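Local coordinates for TarM (Staphylococcus aureus subsp. aureus 21178, PDB 4X7R), which belongs to the GT-B glycosyltransferases, with two Rossmann-like domains and a large inserted antiparallel sheet, and contains bound UDP, at residues E155-N158 and V159-V163; L206-Y209 and Y210-L214; A285-L288 and D289-Q293. The protein carries 1 engineered substitution. All blocks are in the same frame, centred on the assembly; numbering follows the deposited sequence.

Interaction 1 (E155-N158 and V159-V163); sequences ETFN and VDNKV
N158 and K162 hold the connection between strands 150-157 and 163-169, and all four hydrogen bonds across the turn involve N158. The amide of N158 donates to the carbonyl O of K162 (N to O 2.9 Å). A type I beta turn runs from N158 to N161. The N161 amide closes it on the N158 carbonyl O from well above the carbonyl plane, 56° out of it. The side chain of N158 adds to this. Its CG sits between the backbone N and the carbonyl carbon (chi1 67°), which brings OD1 inside the turn. N158 OD1 takes the amide N of K162 at 2.9 Å. The N-H points almost straight at this oxygen, at 162°, but comes from above the plane of its carbonyl. A weak, more bent bond reaches N158 OD1 from the amide N of D160 at 3.0 Å.

Two CA-H...O contacts flank the end of the strand pair: F157 CA to K162 O at 3.3 Å, and V163 CA to T156 O at 3.5 Å. F157 and V163 form an antiparallel non-hydrogen-bonded pair with side chains on the same face. V163 CG2 meets F157 CE2 at 3.5 Å and lies 3.8 Å from E155 OE2. N161 OD1 comes near CG and CD2 of the F157 ring. That OD1 is hydrogen-bonded to R140, which also makes a cation-pi contact with the ring.

One asparagine oxygen thus serves K162 N, and D160 N more weakly, in a turn at the protein surface, while the F157 ring is buried against V163 and R140.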
loop_
_atom_site.group_PDB
_atom_site.type_symbol
_atom_site.label_atom_id
_atom_site.label_comp_id
_atom_site.label_asym_id
_atom_site.label_seq_id
_atom_site.Cartn_x
_atom_site.Cartn_y
_atom_site.Cartn_z
ATOM N N GLU A 155 12.995 -3.369 22.518
ATOM C CA GLU A 155 13.489 -2.037 22.134
ATOM C C GLU A 155 14.185 -1.429 23.313
ATOM O O GLU A 155 13.749 -1.628 24.446
ATOM C CB GLU A 155 12.373 -1.106 21.649
ATOM C CG GLU A 155 11.806 -1.498 20.295
ATOM C CD GLU A 155 10.492 -0.810 19.998
ATOM O OE1 GLU A 155 9.576 -0.889 20.848
ATOM O OE2 GLU A 155 10.381 -0.182 18.921
ATOM N N THR A 156 15.310 -0.758 23.073
ATOM C CA THR A 156 16.054 -0.044 24.136
ATOM C C THR A 156 15.856 1.464 23.964
ATOM O O THR A 156 15.900 1.965 22.838
ATOM C CB THR A 156 17.527 -0.458 24.169
ATOM O OG1 THR A 156 17.587 -1.871 24.323
ATOM C CG2 THR A 156 18.295 0.194 25.301
ATOM N N PHE A 157 15.704 2.186 25.080
ATOM C CA PHE A 157 15.481 3.650 25.057
ATOM C C PHE A 157 16.632 4.453 25.595
ATOM O O PHE A 157 17.268 4.029 26.546
ATOM C CB PHE A 157 14.180 4.038 25.787
ATOM C CG PHE A 157 12.961 3.394 25.178
ATOM C CD1 PHE A 157 12.550 2.119 25.576
ATOM C CD2 PHE A 157 12.255 4.029 24.166
ATOM C CE1 PHE A 157 11.441 1.516 24.999
ATOM C CE2 PHE A 157 11.144 3.420 23.584
ATOM C CZ PHE A 157 10.755 2.159 23.991
ATOM N N ASN A 158 16.866 5.636 25.001
ATOM C CA ASN A 158 17.884 6.600 25.445
ATOM C C ASN A 158 17.293 7.550 26.521
ATOM O O ASN A 158 16.142 7.366 26.943
ATOM C CB ASN A 158 18.439 7.395 24.236
ATOM C CG ASN A 158 17.468 8.336 23.563
ATOM O OD1 ASN A 158 16.373 8.623 24.048
ATOM N ND2 ASN A 158 17.851 8.835 22.407
ATOM N N VAL A 159 18.069 8.592 26.917
ATOM C CA VAL A 159 17.692 9.622 27.909
ATOM C C VAL A 159 16.407 10.395 27.558
ATOM O O VAL A 159 15.680 10.817 28.462
ATOM C CB VAL A 159 18.865 10.571 28.277
ATOM C CG1 VAL A 159 19.958 9.825 29.046
ATOM C CG2 VAL A 159 19.440 11.281 27.046
ATOM N N ASP A 160 16.135 10.580 26.257
ATOM C CA ASP A 160 14.962 11.285 25.736
ATOM C C ASP A 160 13.777 10.339 25.513
ATOM O O ASP A 160 12.809 10.719 24.839
ATOM C CB ASP A 160 15.313 11.994 24.409
ATOM C CG ASP A 160 16.592 12.819 24.425
ATOM O OD1 ASP A 160 16.768 13.631 25.362
ATOM O OD2 ASP A 160 17.406 12.666 23.487
ATOM N N ASN A 161 13.872 9.085 26.051
ATOM C CA ASN A 161 12.880 8.006 25.910
ATOM C C ASN A 161 12.576 7.697 24.440
ATOM O O ASN A 161 11.432 7.434 24.076
ATOM C CB ASN A 161 11.598 8.297 26.725
ATOM C CG ASN A 161 10.745 7.089 27.008
ATOM O OD1 ASN A 161 11.231 5.956 27.090
ATOM N ND2 ASN A 161 9.450 7.312 27.191
ATOM N N LYS A 162 13.608 7.757 23.589
ATOM C CA LYS A 162 13.506 7.446 22.158
ATOM C C LYS A 162 14.237 6.118 21.892
ATOM O O LYS A 162 15.203 5.801 22.593
ATOM C CB LYS A 162 14.100 8.568 21.292
ATOM C CG LYS A 162 13.315 9.896 21.302
ATOM C CD LYS A 162 12.351 10.020 20.134
ATOM C CE LYS A 162 11.709 11.387 20.049
ATOM N NZ LYS A 162 12.587 12.372 19.360
ATOM N N VAL A 163 13.766 5.343 20.891
ATOM C CA VAL A 163 14.338 4.029 20.516
ATOM C C VAL A 163 15.749 4.186 19.938
ATOM O O VAL A 163 15.925 4.843 18.915
ATOM C CB VAL A 163 13.402 3.189 19.592
ATOM C CG1 VAL A 163 14.022 1.821 19.238
ATOM C CG2 VAL A 163 12.033 2.992 20.233
#

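Interaction 2 (L206-Y209 and Y210-L214); sequences LCVY and YLEKL
Residues 206-214 form the last turns of helix 203-214, and four i to i+4 bonds cross from L206-Y209 to Y210-L214. The Y210 amide N reaches L206 O at 2.9 Å, and the K213 amide N reaches Y209 O at 3.0 Å. The other two bonds run from L211 N to C207 O and from E212 N to V208 O.

Y209 and K213 run alongside each other. With chi1 at 168°, the Y209 ring leans toward the C-terminal end of the helix, which brings its hydroxyl end to K213. Two bends in the K213 chain lay CD and CE against that end. K213 CD is 3.7 Å from Y209 CZ, and K213 CE is 3.6 Å from Y209 OH. This is contact through the aliphatic part of the lysine. On the outside, the Y209 ring also meets F200.

V208 and E212 cross at an angle, with V208 CG1 3.5 Å from E212 OE2. That oxygen accepts a hydrogen bond from the backbone N of N238, just after helix 231-235. L211 CG packs on the carbonyl O of C207 at 3.4 Å. The Y210 ring meets Y72 of helix 69-78, and it also touches V39 of strand 36-40 and Y67 of strand 66-68.

The contact mixes apolar and polar chemistry. Y210 and L211 both face strand 36-40, and Y210 also packs on helix 69-78. K213 uses its methylenes against Y209, whereas E212 OE2 accepts from a backbone amide and so joins the helix to the loop at N238.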
loop_
_atom_site.group_PDB
_atom_site.type_symbol
_atom_site.label_atom_id
_atom_site.label_comp_id
_atom_site.label_asym_id
_atom_site.label_seq_id
_atom_site.Cartn_x
_atom_site.Cartn_y
_atom_site.Cartn_z
ATOM N N LEU A 206 21.512 -4.554 4.404
ATOM C CA LEU A 206 20.888 -5.833 4.782
ATOM C C LEU A 206 19.953 -6.286 3.643
ATOM O O LEU A 206 20.051 -7.426 3.169
ATOM C CB LEU A 206 20.087 -5.665 6.107
ATOM C CG LEU A 206 19.210 -6.868 6.537
ATOM C CD1 LEU A 206 20.049 -7.982 7.068
ATOM C CD2 LEU A 206 18.151 -6.472 7.563
ATOM N N CYS A 207 19.067 -5.363 3.178
ATOM C CA CYS A 207 18.113 -5.651 2.088
ATOM C C CYS A 207 18.763 -5.973 0.773
ATOM O O CYS A 207 18.301 -6.870 0.086
ATOM C CB CYS A 207 17.095 -4.533 1.963
ATOM S SG CYS A 207 16.015 -4.402 3.402
ATOM N N VAL A 208 19.895 -5.329 0.468
ATOM C CA VAL A 208 20.656 -5.629 -0.752
ATOM C C VAL A 208 21.228 -7.053 -0.660
ATOM O O VAL A 208 21.114 -7.821 -1.615
ATOM C CB VAL A 208 21.741 -4.556 -1.032
ATOM C CG1 VAL A 208 22.788 -5.061 -2.030
ATOM C CG2 VAL A 208 21.100 -3.254 -1.508
ATOM N N TYR A 209 21.808 -7.414 0.510
ATOM C CA TYR A 209 22.352 -8.756 0.735
ATOM C C TYR A 209 21.245 -9.785 0.555
ATOM O O TYR A 209 21.435 -10.772 -0.151
ATOM C CB TYR A 209 22.962 -8.858 2.144
ATOM C CG TYR A 209 23.293 -10.276 2.575
ATOM C CD1 TYR A 209 24.463 -10.904 2.148
ATOM C CD2 TYR A 209 22.473 -10.965 3.472
ATOM C CE1 TYR A 209 24.794 -12.190 2.585
ATOM C CE2 TYR A 209 22.775 -12.262 3.884
ATOM C CZ TYR A 209 23.941 -12.867 3.447
ATOM O OH TYR A 209 24.206 -14.158 3.847
ATOM N N TYR A 210 20.097 -9.542 1.197
ATOM C CA TYR A 210 18.925 -10.415 1.171
ATOM C C TYR A 210 18.475 -10.754 -0.258
ATOM O O TYR A 210 18.301 -11.933 -0.577
ATOM C CB TYR A 210 17.784 -9.790 2.007
ATOM C CG TYR A 210 16.441 -10.448 1.778
ATOM C CD1 TYR A 210 16.241 -11.796 2.073
ATOM C CD2 TYR A 210 15.356 -9.715 1.305
ATOM C CE1 TYR A 210 15.009 -12.406 1.875
ATOM C CE2 TYR A 210 14.111 -10.317 1.115
ATOM C CZ TYR A 210 13.945 -11.660 1.409
ATOM O OH TYR A 210 12.731 -12.264 1.277
ATOM N N LEU A 211 18.348 -9.720 -1.128
ATOM C CA LEU A 211 17.975 -9.886 -2.539
ATOM C C LEU A 211 19.002 -10.706 -3.307
ATOM O O LEU A 211 18.627 -11.432 -4.209
ATOM C CB LEU A 211 17.784 -8.529 -3.227
ATOM C CG LEU A 211 16.585 -7.705 -2.761
ATOM C CD1 LEU A 211 16.626 -6.312 -3.381
ATOM C CD2 LEU A 211 15.254 -8.426 -3.088
ATOM N N GLU A 212 20.294 -10.570 -2.970
ATOM C CA GLU A 212 21.369 -11.326 -3.628
ATOM C C GLU A 212 21.308 -12.796 -3.198
ATOM O O GLU A 212 21.629 -13.669 -3.996
ATOM C CB GLU A 212 22.738 -10.715 -3.306
ATOM C CG GLU A 212 22.950 -9.362 -3.962
ATOM C CD GLU A 212 24.072 -8.518 -3.397
ATOM O OE1 GLU A 212 24.593 -8.842 -2.303
ATOM O OE2 GLU A 212 24.406 -7.498 -4.035
ATOM N N LYS A 213 20.847 -13.059 -1.961
ATOM C CA LYS A 213 20.645 -14.403 -1.390
ATOM C C LYS A 213 19.341 -15.036 -1.951
ATOM O O LYS A 213 19.331 -16.189 -2.380
ATOM C CB LYS A 213 20.592 -14.310 0.161
ATOM C CG LYS A 213 21.565 -15.216 0.893
ATOM C CD LYS A 213 23.032 -15.009 0.518
ATOM C CE LYS A 213 23.871 -16.203 0.943
ATOM N NZ LYS A 213 23.617 -17.433 0.126
ATOM N N LEU A 214 18.263 -14.252 -2.003
ATOM C CA LEU A 214 16.975 -14.707 -2.516
ATOM C C LEU A 214 16.946 -14.964 -4.015
ATOM O O LEU A 214 16.379 -15.956 -4.437
ATOM C CB LEU A 214 15.889 -13.679 -2.154
ATOM C CG LEU A 214 14.437 -14.060 -2.474
ATOM C CD1 LEU A 214 13.935 -15.147 -1.494
ATOM C CD2 LEU A 214 13.547 -12.829 -2.457
#

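Interaction 3 (A285-L288 and D289-Q293); sequences AQRL and DILNQ
R287 and L291 make an i to i+4 contact on helix 284-293, next to strand 299-301. The methyl CD1 of L291 lies over one face of the R287 guanidinium, above its centre, and is 3.6 Å from R287 CZ. R287 is extended from CG to NE, which carries the flat group out to the methyl. The turn at chi4 (-88°) then sets its plane to face L291. NE is hydrogen-bonded to the carbonyl O of I299, and L291 CD1 covers one face. L291 and I290 both touch I299 as well.

This helix is the crossover of a beta-alpha-beta unit, strand 278-281, helix 284-293 and strand 299-301, at one end of the seven-stranded parallel sheet. That arrangement belongs to the Rossmann-like domains of the GT-B fold. Q286, R287 and I290 all touch V281. I290 CD1 is 3.9 Å from Q286 CG. The amide end of Q286 goes further, and NE2 donates to V250 O and is also bonded to H252 ND1. The Q286 side chain lies about 8 Å from the bound 3YW.

The backbone bonds are regular. D289 N to A285 O is 3.0 Å, I290 N to Q286 O is 2.9 Å, and L291 N to R287 O is 3.0 Å. The first torsion of D289 (chi1 -71°) turns its carboxylate back over the preceding turn, with D289 CG 3.3 Å from A285 O. D289 OD2 makes a salt bridge with K425 and a hydrogen bond with Y426, which joins this helix to the loop after strand 419-422 in the second Rossmann-like domain.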
loop_
_atom_site.group_PDB
_atom_site.type_symbol
_atom_site.label_atom_id
_atom_site.label_comp_id
_atom_site.label_asym_id
_atom_site.label_seq_id
_atom_site.Cartn_x
_atom_site.Cartn_y
_atom_site.Cartn_z
ATOM N N ALA A 285 1.133 9.194 -22.451
ATOM C CA ALA A 285 1.374 10.626 -22.176
ATOM C C ALA A 285 2.469 10.846 -21.149
ATOM O O ALA A 285 3.333 11.686 -21.371
ATOM C CB ALA A 285 0.075 11.329 -21.769
ATOM N N GLN A 286 2.510 10.034 -20.081
ATOM C CA GLN A 286 3.580 10.170 -19.084
ATOM C C GLN A 286 4.928 9.835 -19.686
ATOM O O GLN A 286 5.904 10.495 -19.356
ATOM C CB GLN A 286 3.307 9.297 -17.822
ATOM C CG GLN A 286 4.302 9.580 -16.669
ATOM C CD GLN A 286 3.924 8.974 -15.331
ATOM O OE1 GLN A 286 3.135 8.049 -15.241
ATOM N NE2 GLN A 286 4.524 9.466 -14.259
ATOM N N ARG A 287 5.001 8.794 -20.542
ATOM C CA ARG A 287 6.251 8.381 -21.199
ATOM C C ARG A 287 6.825 9.521 -22.042
ATOM O O ARG A 287 8.021 9.822 -21.934
ATOM C CB ARG A 287 6.026 7.135 -22.082
ATOM C CG ARG A 287 7.245 6.765 -22.905
ATOM C CD ARG A 287 7.026 5.489 -23.703
ATOM N NE ARG A 287 8.182 5.255 -24.569
ATOM C CZ ARG A 287 8.294 5.764 -25.790
ATOM N NH1 ARG A 287 7.315 6.510 -26.301
ATOM N NH2 ARG A 287 9.382 5.532 -26.511
ATOM N N LEU A 288 5.967 10.188 -22.821
ATOM C CA LEU A 288 6.384 11.326 -23.644
ATOM C C LEU A 288 6.840 12.503 -22.787
ATOM O O LEU A 288 7.865 13.127 -23.096
ATOM C CB LEU A 288 5.251 11.752 -24.615
ATOM C CG LEU A 288 4.815 10.664 -25.623
ATOM C CD1 LEU A 288 3.534 11.050 -26.324
ATOM C CD2 LEU A 288 5.898 10.395 -26.641
ATOM N N ASP A 289 6.107 12.797 -21.693
ATOM C CA ASP A 289 6.481 13.885 -20.773
ATOM C C ASP A 289 7.845 13.610 -20.163
ATOM O O ASP A 289 8.686 14.491 -20.132
ATOM C CB ASP A 289 5.431 14.069 -19.655
ATOM C CG ASP A 289 4.133 14.666 -20.142
ATOM O OD1 ASP A 289 4.123 15.229 -21.253
ATOM O OD2 ASP A 289 3.148 14.626 -19.390
ATOM N N ILE A 290 8.092 12.363 -19.776
ATOM C CA ILE A 290 9.378 11.982 -19.179
ATOM C C ILE A 290 10.523 12.135 -20.187
ATOM O O ILE A 290 11.568 12.684 -19.850
ATOM C CB ILE A 290 9.292 10.560 -18.554
ATOM C CG1 ILE A 290 8.467 10.598 -17.242
ATOM C CG2 ILE A 290 10.702 9.961 -18.327
ATOM C CD1 ILE A 290 8.147 9.242 -16.634
ATOM N N LEU A 291 10.321 11.626 -21.400
ATOM C CA LEU A 291 11.312 11.669 -22.477
ATOM C C LEU A 291 11.668 13.108 -22.864
ATOM O O LEU A 291 12.825 13.377 -23.162
ATOM C CB LEU A 291 10.842 10.855 -23.711
ATOM C CG LEU A 291 10.769 9.328 -23.549
ATOM C CD1 LEU A 291 10.188 8.696 -24.808
ATOM C CD2 LEU A 291 12.120 8.725 -23.232
ATOM N N ASN A 292 10.686 14.022 -22.831
ATOM C CA ASN A 292 10.902 15.430 -23.155
ATOM C C ASN A 292 11.681 16.161 -22.095
ATOM O O ASN A 292 12.554 16.949 -22.454
ATOM C CB ASN A 292 9.595 16.149 -23.497
ATOM C CG ASN A 292 8.908 15.601 -24.719
ATOM O OD1 ASN A 292 9.549 15.087 -25.636
ATOM N ND2 ASN A 292 7.570 15.667 -24.756
ATOM N N GLN A 293 11.410 15.846 -20.800
ATOM C CA GLN A 293 11.995 16.419 -19.583
ATOM C C GLN A 293 13.348 15.832 -19.151
ATOM O O GLN A 293 14.096 16.540 -18.474
ATOM C CB GLN A 293 11.023 16.204 -18.403
ATOM C CG GLN A 293 9.846 17.181 -18.299
ATOM C CD GLN A 293 8.615 16.635 -17.565
ATOM O OE1 GLN A 293 8.455 15.408 -17.292
ATOM N NE2 GLN A 293 7.682 17.554 -17.275
#

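From the N terminus the three contacts come in series, and none nests in or crosses another. Interaction 1 closes a tight turn between two neighbouring strands of the long antiparallel sheet. The chain then runs through the rest of that sheet and returns to the first Rossmann-like domain. There interaction 2 lies within helix 203-214, beside strands 36-40 and 66-68 at one edge of the seven-stranded sheet. Interaction 3 follows in helix 284-293, by strands 278-281 and 299-301 at the other edge, and reaches the second Rossmann-like domain. Neither of these two closes a loop. The centres of interactions 2 and 3 are about 33 Å apart. No two of the three touch.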